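Local coordinates for glyoxalase-like domain protein (Staphylococcus aureus, PDB 3P8A) that is of unknown function but belongs to the glyoxalase-like VOC family and probably binds a small ligand in a pocket beside its curved beta sheet, at residues 38-41 / 42-46; 260-264 / 265-269; 63-67 / 68-72. All blocks are in the same frame, centred on the assembly; numbering follows the deposited sequence. Where two conformers were deposited one is given.

Interaction 1: 38-41 / 42-46; sequences FSFP and GDVIK
Over one face of the Phe40 ring lies Ile45: its CB sits 4.3 Å from the ring centroid, only 15° off the normal, in a CH-pi contact, while CD1 of Ile45 reaches CE2 at the far side of the ring, 4.1 Å away. The two side chains run side by side and point the same way, so the branched aliphatic chain covers the ring along much of its length. Val44 comes differently. It crosses Phe40 at about a right angle, and its CG2 methyl meets CB at the root of the ring at 4.1 Å; the same methyl presses against Pro41 O. That crossing depends on the Val44 torsion, which sets CG2 between the backbone N and the carbonyl carbon. Further out, the Phe40 ring meets Tyr268 edge-to-face, and Pro41 packs on Ile261 and Ile263 of strand 259-263.

The chain is bent back by two successive backbone bonds. Asp43 N donates to Phe40 O at 3.0 Å, and Val44 N to Pro41 O at 3.2 Å. A water then spans the mouth of the bend, accepting from Phe40 N (2.9 Å) and donating to Ile45 O (2.9 Å), and thus satisfies two backbone groups too far apart to pair directly. Lys46 folds back as well, its NZ reaching Asp43 O at 2.9 Å.

Here is a worked example of overlapping reverse turns: the first, Phe40 to Asp43, has backbone angles close to type II, and the second runs from Pro41 to Val44 with Gly42 and Asp43 at its corners, both in the left-handed helical region, as in type I′ or III′ turns. They shape the long connection between strands 24-31 and 48-53, the place of the helix in the beta-alpha-beta-beta-beta module usual among VOC proteins.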
loop_
_atom_site.group_PDB
_atom_site.type_symbol
_atom_site.label_atom_id
_atom_site.label_comp_id
_atom_site.label_asym_id
_atom_site.label_seq_id
_atom_site.Cartn_x
_atom_site.Cartn_y
_atom_site.Cartn_z
ATOM N N PHE A 38 11.368 -6.277 15.274
ATOM C CA PHE A 38 10.039 -6.764 14.954
ATOM C C PHE A 38 9.939 -8.087 14.226
ATOM O O PHE A 38 10.656 -8.331 13.265
ATOM C CB PHE A 38 9.216 -5.658 14.242
ATOM C CG PHE A 38 7.771 -6.020 13.981
ATOM C CD1 PHE A 38 6.792 -5.756 14.930
ATOM C CD2 PHE A 38 7.399 -6.658 12.807
ATOM C CE1 PHE A 38 5.464 -6.118 14.704
ATOM C CE2 PHE A 38 6.071 -7.035 12.587
ATOM C CZ PHE A 38 5.111 -6.757 13.536
ATOM N N SER A 39 8.944 -8.880 14.636
ATOM C CA SER A 39 8.470 -10.110 14.020
ATOM C C SER A 39 6.969 -10.196 14.307
ATOM O O SER A 39 6.499 -9.627 15.293
ATOM C CB SER A 39 9.187 -11.339 14.581
ATOM O OG SER A 39 9.056 -11.424 15.990
ATOM N N PHE A 40 6.214 -10.867 13.440
ATOM C CA PHE A 40 4.788 -11.080 13.625
ATOM C C PHE A 40 4.549 -12.092 14.756
ATOM O O PHE A 40 5.370 -13.001 14.930
ATOM C CB PHE A 40 4.169 -11.622 12.327
ATOM C CG PHE A 40 3.515 -10.557 11.498
ATOM C CD1 PHE A 40 4.223 -9.891 10.508
ATOM C CD2 PHE A 40 2.185 -10.226 11.695
ATOM C CE1 PHE A 40 3.609 -8.900 9.731
ATOM C CE2 PHE A 40 1.576 -9.236 10.923
ATOM C CZ PHE A 40 2.293 -8.577 9.954
ATOM N N PRO A 41 3.412 -11.977 15.500
ATOM C CA PRO A 41 3.120 -12.938 16.578
ATOM C C PRO A 41 3.066 -14.381 16.080
ATOM O O PRO A 41 2.440 -14.664 15.057
ATOM C CB PRO A 41 1.755 -12.476 17.090
ATOM C CG PRO A 41 1.701 -11.043 16.737
ATOM C CD PRO A 41 2.355 -10.951 15.414
ATOM N N GLY A 42 3.793 -15.262 16.769
ATOM C CA GLY A 42 3.924 -16.674 16.410
ATOM C C GLY A 42 4.415 -16.903 14.991
ATOM O O GLY A 42 4.171 -17.966 14.417
ATOM N N ASP A 43 5.106 -15.895 14.407
ATOM C CA ASP A 43 5.625 -15.930 13.029
ATOM C C ASP A 43 4.537 -16.321 12.017
ATOM O O ASP A 43 4.843 -16.997 11.035
ATOM C CB ASP A 43 6.875 -16.851 12.923
ATOM C CG ASP A 43 8.108 -16.327 13.642
ATOM O OD1 ASP A 43 8.959 -15.691 12.980
ATOM O OD2 ASP A 43 8.227 -16.562 14.866
ATOM N N VAL A 44 3.264 -15.905 12.265
ATOM C CA VAL A 44 2.097 -16.234 11.415
ATOM C C VAL A 44 2.411 -15.858 9.954
ATOM O O VAL A 44 2.241 -16.680 9.061
ATOM C CB VAL A 44 0.754 -15.600 11.891
ATOM C CG1 VAL A 44 0.023 -16.453 12.933
ATOM C CG2 VAL A 44 0.927 -14.157 12.343
ATOM N N ILE A 45 2.950 -14.645 9.743
ATOM C CA ILE A 45 3.400 -14.171 8.435
ATOM C C ILE A 45 4.906 -14.072 8.543
ATOM O O ILE A 45 5.418 -13.348 9.397
ATOM C CB ILE A 45 2.763 -12.824 7.986
ATOM C CG1 ILE A 45 1.261 -12.981 7.729
ATOM C CG2 ILE A 45 3.494 -12.236 6.729
ATOM C CD1 ILE A 45 0.469 -11.693 7.840
ATOM N N LYS A 46 5.609 -14.801 7.667
ATOM C CA LYS A 46 7.062 -14.773 7.637
ATOM C C LYS A 46 7.540 -13.474 6.984
ATOM O O LYS A 46 6.897 -12.951 6.074
ATOM C CB LYS A 46 7.615 -16.020 6.903
ATOM C CG LYS A 46 7.884 -17.210 7.833
ATOM C CD LYS A 46 6.616 -18.007 8.153
ATOM C CE LYS A 46 6.795 -19.002 9.270
ATOM N NZ LYS A 46 5.486 -19.520 9.746
HETATM O O HOH W 1 7.382 -12.586 11.405
#

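Interaction 2: 260-264 / 265-269; sequences SIFIR and GAIYR
Ile261 and Tyr268 are joined by a reciprocal pair of backbone hydrogen bonds, Ile261 N to Tyr268 O at 2.8 Å and Tyr268 N to Ile261 O at 2.9 Å. Ile263 N to Ala266 O and Ala266 N to Ile263 O repeat the pattern next to the turn. Arg264 and Gly265, both with positive phi, form the corner of this type I′ turn, and the strands run antiparallel at 162°. Between the hydrogen-bonded pairs, CA-H...O contacts such as Phe262 CA to Ala266 O (3.4 Å) add to the backbone pairing.

Apolar contacts differ on the two faces. On the face of Ile261, Ile263, Ala266 and Tyr268, the CG2 methyl of Ile263 lies diagonally across the strands against CD2 of the Tyr268 ring at 3.8 Å. Ile263 has CG1 anti to the backbone N (chi1 -171°), which turns CG2 toward that ring. On the other face Phe262, deposited in two conformers, in one of them has Ile267 CG1 in its ring plane, 4.0 Å from CD1, with the ring end lying against Gly265.

Among the polar groups, Ser260 OG lies 3.4 Å from the aliphatic CG of Arg269. Other polar ends find partners outside the hairpin: Tyr268 OH hydrogen-bonds His30 ND1 and Arg264 O hydrogen-bonds His30 NE2, so one imidazole is gripped at both nitrogens; Arg264 NH1 hydrogen-bonds Gln105 OE1.

The chemistry implies a division of labour: this hairpin with a two-residue type I′ turn, whose first strand, 259-263, is the outermost of its sheet, is closed by backbone bonds, while Tyr268 joins it to the neighbouring sheet, meeting Phe107 of strand 106-113 edge-to-face and holding His30 of strand 24-31.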
loop_
_atom_site.group_PDB
_atom_site.type_symbol
_atom_site.label_atom_id
_atom_site.label_comp_id
_atom_site.label_asym_id
_atom_site.label_seq_id
_atom_site.Cartn_x
_atom_site.Cartn_y
_atom_site.Cartn_z
ATOM N N SER A 260 -8.165 -11.879 14.754
ATOM C CA SER A 260 -7.595 -10.600 14.394
ATOM C C SER A 260 -6.414 -10.304 15.265
ATOM O O SER A 260 -6.431 -10.583 16.465
ATOM C CB SER A 260 -8.633 -9.495 14.529
ATOM O OG SER A 260 -9.817 -9.820 13.829
ATOM N N ILE A 261 -5.403 -9.686 14.670
ATOM C CA ILE A 261 -4.214 -9.306 15.406
ATOM C C ILE A 261 -4.073 -7.798 15.309
ATOM O O ILE A 261 -4.005 -7.262 14.195
ATOM C CB ILE A 261 -2.919 -10.033 14.920
ATOM C CG1 ILE A 261 -3.102 -11.576 14.866
ATOM C CG2 ILE A 261 -1.699 -9.625 15.782
ATOM C CD1 ILE A 261 -1.970 -12.334 14.177
ATOM N N PHE A 262 -4.044 -7.120 16.469
ATOM C CA PHE A 262 -3.802 -5.684 16.486
ATOM C C PHE A 262 -2.353 -5.518 16.807
ATOM O O PHE A 262 -1.889 -5.959 17.870
ATOM C CB PHE A 262 -4.656 -4.858 17.471
ATOM C CG PHE A 262 -4.125 -3.435 17.571
ATOM C CD1 PHE A 262 -4.514 -2.462 16.657
ATOM C CD2 PHE A 262 -3.150 -3.101 18.510
ATOM C CE1 PHE A 262 -4.000 -1.170 16.731
ATOM C CE2 PHE A 262 -2.605 -1.812 18.556
ATOM C CZ PHE A 262 -3.058 -0.849 17.697
ATOM N N ILE A 263 -1.614 -4.906 15.881
ATOM C CA ILE A 263 -0.194 -4.719 16.085
ATOM C C ILE A 263 0.327 -3.438 15.469
ATOM O O ILE A 263 0.081 -3.163 14.294
ATOM C CB ILE A 263 0.595 -6.000 15.679
ATOM C CG1 ILE A 263 2.073 -5.917 16.075
ATOM C CG2 ILE A 263 0.373 -6.408 14.211
ATOM C CD1 ILE A 263 2.689 -7.310 16.439
ATOM N N ARG A 264 0.992 -2.613 16.303
ATOM C CA ARG A 264 1.615 -1.343 15.921
ATOM C C ARG A 264 0.717 -0.465 15.079
ATOM O O ARG A 264 1.153 0.010 14.028
ATOM C CB ARG A 264 2.970 -1.593 15.202
ATOM C CG ARG A 264 3.965 -2.457 15.995
ATOM C CD ARG A 264 4.657 -1.685 17.092
ATOM N NE ARG A 264 5.970 -2.256 17.388
ATOM C CZ ARG A 264 7.074 -1.549 17.601
ATOM N NH1 ARG A 264 7.045 -0.222 17.537
ATOM N NH2 ARG A 264 8.222 -2.164 17.856
ATOM N N GLY A 265 -0.516 -0.280 15.544
ATOM C CA GLY A 265 -1.524 0.579 14.924
ATOM C C GLY A 265 -2.289 0.012 13.740
ATOM O O GLY A 265 -3.119 0.718 13.168
ATOM N N ALA A 266 -2.029 -1.248 13.365
ATOM C CA ALA A 266 -2.681 -1.904 12.239
ATOM C C ALA A 266 -3.465 -3.147 12.674
ATOM O O ALA A 266 -3.231 -3.686 13.760
ATOM C CB ALA A 266 -1.652 -2.265 11.174
ATOM N N ILE A 267 -4.468 -3.540 11.882
ATOM C CA ILE A 267 -5.289 -4.710 12.205
ATOM C C ILE A 267 -5.157 -5.710 11.088
ATOM O O ILE A 267 -5.426 -5.376 9.934
ATOM C CB ILE A 267 -6.776 -4.379 12.513
ATOM C CG1 ILE A 267 -6.888 -3.286 13.604
ATOM C CG2 ILE A 267 -7.573 -5.665 12.907
ATOM C CD1 ILE A 267 -8.170 -2.587 13.615
ATOM N N TYR A 268 -4.683 -6.911 11.423
ATOM C CA TYR A 268 -4.575 -8.000 10.451
ATOM C C TYR A 268 -5.674 -8.983 10.834
ATOM O O TYR A 268 -5.622 -9.532 11.928
ATOM C CB TYR A 268 -3.187 -8.654 10.503
ATOM C CG TYR A 268 -2.060 -7.744 10.047
ATOM C CD1 TYR A 268 -1.551 -7.829 8.752
ATOM C CD2 TYR A 268 -1.507 -6.799 10.908
ATOM C CE1 TYR A 268 -0.521 -6.988 8.322
ATOM C CE2 TYR A 268 -0.479 -5.951 10.487
ATOM C CZ TYR A 268 0.021 -6.061 9.196
ATOM O OH TYR A 268 1.041 -5.230 8.782
ATOM N N ARG A 269 -6.716 -9.127 9.988
ATOM C CA ARG A 269 -7.826 -10.061 10.234
ATOM C C ARG A 269 -7.616 -11.311 9.401
ATOM O O ARG A 269 -7.333 -11.205 8.205
ATOM C CB ARG A 269 -9.187 -9.418 9.902
ATOM C CG ARG A 269 -9.599 -8.295 10.847
ATOM C CD ARG A 269 -10.822 -7.505 10.381
ATOM N NE ARG A 269 -12.041 -8.324 10.317
ATOM C CZ ARG A 269 -13.240 -7.882 9.939
ATOM N NH1 ARG A 269 -13.413 -6.610 9.595
ATOM N NH2 ARG A 269 -14.276 -8.712 9.892
#

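Interaction 3: 63-67 / 68-72; sequences GYINE and NYIEL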
loop_
_atom_site.group_PDB
_atom_site.type_symbol
_atom_site.label_atom_id
_atom_site.label_comp_id
_atom_site.label_asym_id
_atom_site.label_seq_id
_atom_site.Cartn_x
_atom_site.Cartn_y
_atom_site.Cartn_z
ATOM N N GLY A 63 6.631 -9.059 3.935
ATOM C CA GLY A 63 5.770 -10.205 4.161
ATOM C C GLY A 63 5.129 -10.575 2.836
ATOM O O GLY A 63 4.094 -10.011 2.462
ATOM N N TYR A 64 5.776 -11.488 2.078
ATOM C CA TYR A 64 5.251 -11.919 0.783
ATOM C C TYR A 64 4.060 -12.840 0.966
ATOM O O TYR A 64 4.150 -13.852 1.657
ATOM C CB TYR A 64 6.343 -12.591 -0.073
ATOM C CG TYR A 64 7.437 -11.654 -0.522
ATOM C CD1 TYR A 64 7.242 -10.781 -1.585
ATOM C CD2 TYR A 64 8.688 -11.670 0.088
ATOM C CE1 TYR A 64 8.261 -9.935 -2.025
ATOM C CE2 TYR A 64 9.714 -10.832 -0.344
ATOM C CZ TYR A 64 9.496 -9.967 -1.403
ATOM O OH TYR A 64 10.504 -9.138 -1.841
ATOM N N ILE A 65 2.936 -12.472 0.353
ATOM C CA ILE A 65 1.708 -13.254 0.432
ATOM C C ILE A 65 1.580 -14.070 -0.856
ATOM O O ILE A 65 2.116 -15.177 -0.917
ATOM C CB ILE A 65 0.471 -12.359 0.787
ATOM C CG1 ILE A 65 0.723 -11.491 2.030
ATOM C CG2 ILE A 65 -0.802 -13.186 0.946
ATOM C CD1 ILE A 65 1.095 -12.306 3.395
ATOM N N ASN A 66 0.927 -13.521 -1.892
ATOM C CA ASN A 66 0.734 -14.213 -3.172
ATOM C C ASN A 66 0.557 -13.181 -4.286
ATOM O O ASN A 66 -0.537 -12.626 -4.459
ATOM C CB ASN A 66 -0.465 -15.186 -3.072
ATOM C CG ASN A 66 -0.592 -16.188 -4.210
ATOM O OD1 ASN A 66 0.178 -16.198 -5.183
ATOM N ND2 ASN A 66 -1.588 -17.055 -4.111
ATOM N N GLU A 67 1.673 -12.867 -4.985
ATOM C CA GLU A 67 1.761 -11.880 -6.070
ATOM C C GLU A 67 1.483 -10.444 -5.546
ATOM O O GLU A 67 1.292 -9.490 -6.316
ATOM C CB GLU A 67 0.894 -12.280 -7.293
ATOM C CG GLU A 67 1.390 -13.543 -7.976
ATOM C CD GLU A 67 0.432 -14.156 -8.977
ATOM O OE1 GLU A 67 -0.204 -15.183 -8.642
ATOM O OE2 GLU A 67 0.329 -13.621 -10.103
ATOM N N ASN A 68 1.511 -10.312 -4.208
ATOM C CA ASN A 68 1.353 -9.069 -3.454
ATOM C C ASN A 68 2.015 -9.267 -2.095
ATOM O O ASN A 68 2.389 -10.387 -1.750
ATOM C CB ASN A 68 -0.121 -8.625 -3.346
ATOM C CG ASN A 68 -1.101 -9.715 -3.006
ATOM O OD1 ASN A 68 -2.109 -9.921 -3.704
ATOM N ND2 ASN A 68 -0.833 -10.439 -1.936
ATOM N N TYR A 69 2.241 -8.181 -1.356
ATOM C CA TYR A 69 2.946 -8.317 -0.092
ATOM C C TYR A 69 2.598 -7.240 0.895
ATOM O O TYR A 69 1.890 -6.294 0.572
ATOM C CB TYR A 69 4.480 -8.353 -0.324
ATOM C CG TYR A 69 5.073 -7.132 -0.988
ATOM C CD1 TYR A 69 5.761 -6.178 -0.244
ATOM C CD2 TYR A 69 4.994 -6.954 -2.372
ATOM C CE1 TYR A 69 6.330 -5.058 -0.854
ATOM C CE2 TYR A 69 5.567 -5.841 -2.993
ATOM C CZ TYR A 69 6.222 -4.891 -2.228
ATOM O OH TYR A 69 6.786 -3.798 -2.830
ATOM N N ILE A 70 3.121 -7.397 2.106
ATOM C CA ILE A 70 3.025 -6.415 3.170
ATOM C C ILE A 70 4.405 -5.788 3.261
ATOM O O ILE A 70 5.398 -6.508 3.435
ATOM C CB ILE A 70 2.619 -7.055 4.529
ATOM C CG1 ILE A 70 1.267 -7.812 4.408
ATOM C CG2 ILE A 70 2.545 -5.955 5.607
ATOM C CD1 ILE A 70 1.026 -8.898 5.500
ATOM N N GLU A 71 4.468 -4.455 3.156
ATOM C CA GLU A 71 5.703 -3.732 3.321
ATOM C C GLU A 71 5.711 -3.121 4.704
ATOM O O GLU A 71 4.896 -2.254 5.006
ATOM C CB GLU A 71 5.914 -2.670 2.231
ATOM C CG GLU A 71 7.302 -2.043 2.309
ATOM C CD GLU A 71 7.527 -0.785 1.496
ATOM O OE1 GLU A 71 6.527 -0.158 1.083
ATOM O OE2 GLU A 71 8.702 -0.385 1.336
ATOM N N LEU A 72 6.609 -3.603 5.566
ATOM C CA LEU A 72 6.775 -3.025 6.898
ATOM C C LEU A 72 7.864 -2.003 6.705
ATOM O O LEU A 72 8.881 -2.325 6.119
ATOM C CB LEU A 72 7.187 -4.069 7.932
ATOM C CG LEU A 72 6.319 -5.296 8.098
ATOM C CD1 LEU A 72 6.704 -5.986 9.332
ATOM C CD2 LEU A 72 4.800 -4.957 8.128
#
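Tyr64 and Tyr69 lie side by side and point the same way, on one face of the paired strands. Their ring centroids are 5.6 Å apart and the planes meet at 46°, so the rings lean obliquely on each other. Between the two side chains the touch is Tyr69 CB to Tyr64 CD1, 3.9 Å. With chi1 at 60°, Tyr69 holds CG between its backbone N and carbonyl carbon, and its ring goes on to stack with His27 of strand 24-31.

Beyond the ring, Tyr69 OH hydrogen-bonds a glycerol, probably from the crystallisation liquor, that is also held by Glu71 OE2, consistent with a pocket beside this sheet. The strands themselves make a beta hairpin, 58-64 with 69-75, in the curved sheet of the glyoxalase-like fold. Gly63 and Ile70 are its hydrogen-bonded pair, Gly63 N to Ile70 O at 2.9 Å and Ile70 N to Gly63 O at 2.8 Å, and the loop is drawn in by Ile65 N giving to Asn68 O at 3.0 Å.

Opposite the tyrosines, Ile65 crosses Ile70 at a slant, meeting it tip to tip, CD1 to CD1, at 4.0 Å. Farther round the loop, the Ile65 branch point CB rests 3.6 Å from Asn68 ND2. Asn68 turns its CG between N and carbonyl carbon (chi1 45°), which folds the amide back over the loop toward Asn66. Ile65 and Asn68 are backed by Ile191 of strand 189-198, whereas Tyr64 meets the ring of Tyr184 on its own side.

In the fold
Depth separates the three contacts. Interaction 3 is buried, interaction 1 partly so, and interaction 2 is largely a surface contact on outermost strand 259-263, though Ala266 and Tyr268 are buried. Interactions 2 and 3 are both hairpins, but of different sheets, and differ in their closure: a tight two-residue turn in one, a longer loop in the other. Interaction 1 belongs to neither sheet and has a water bridging Phe40 N and Ile45 O. It touches both hairpins: Phe38 packs on Ile263 and on Leu72, and Ile45 meets Ile70 with CD1 to CD1 at 3.7 Å. Tyr268 completes the circuit by reaching Ile70 and Leu72, so apolar side chains knit the two sheets and the loop together.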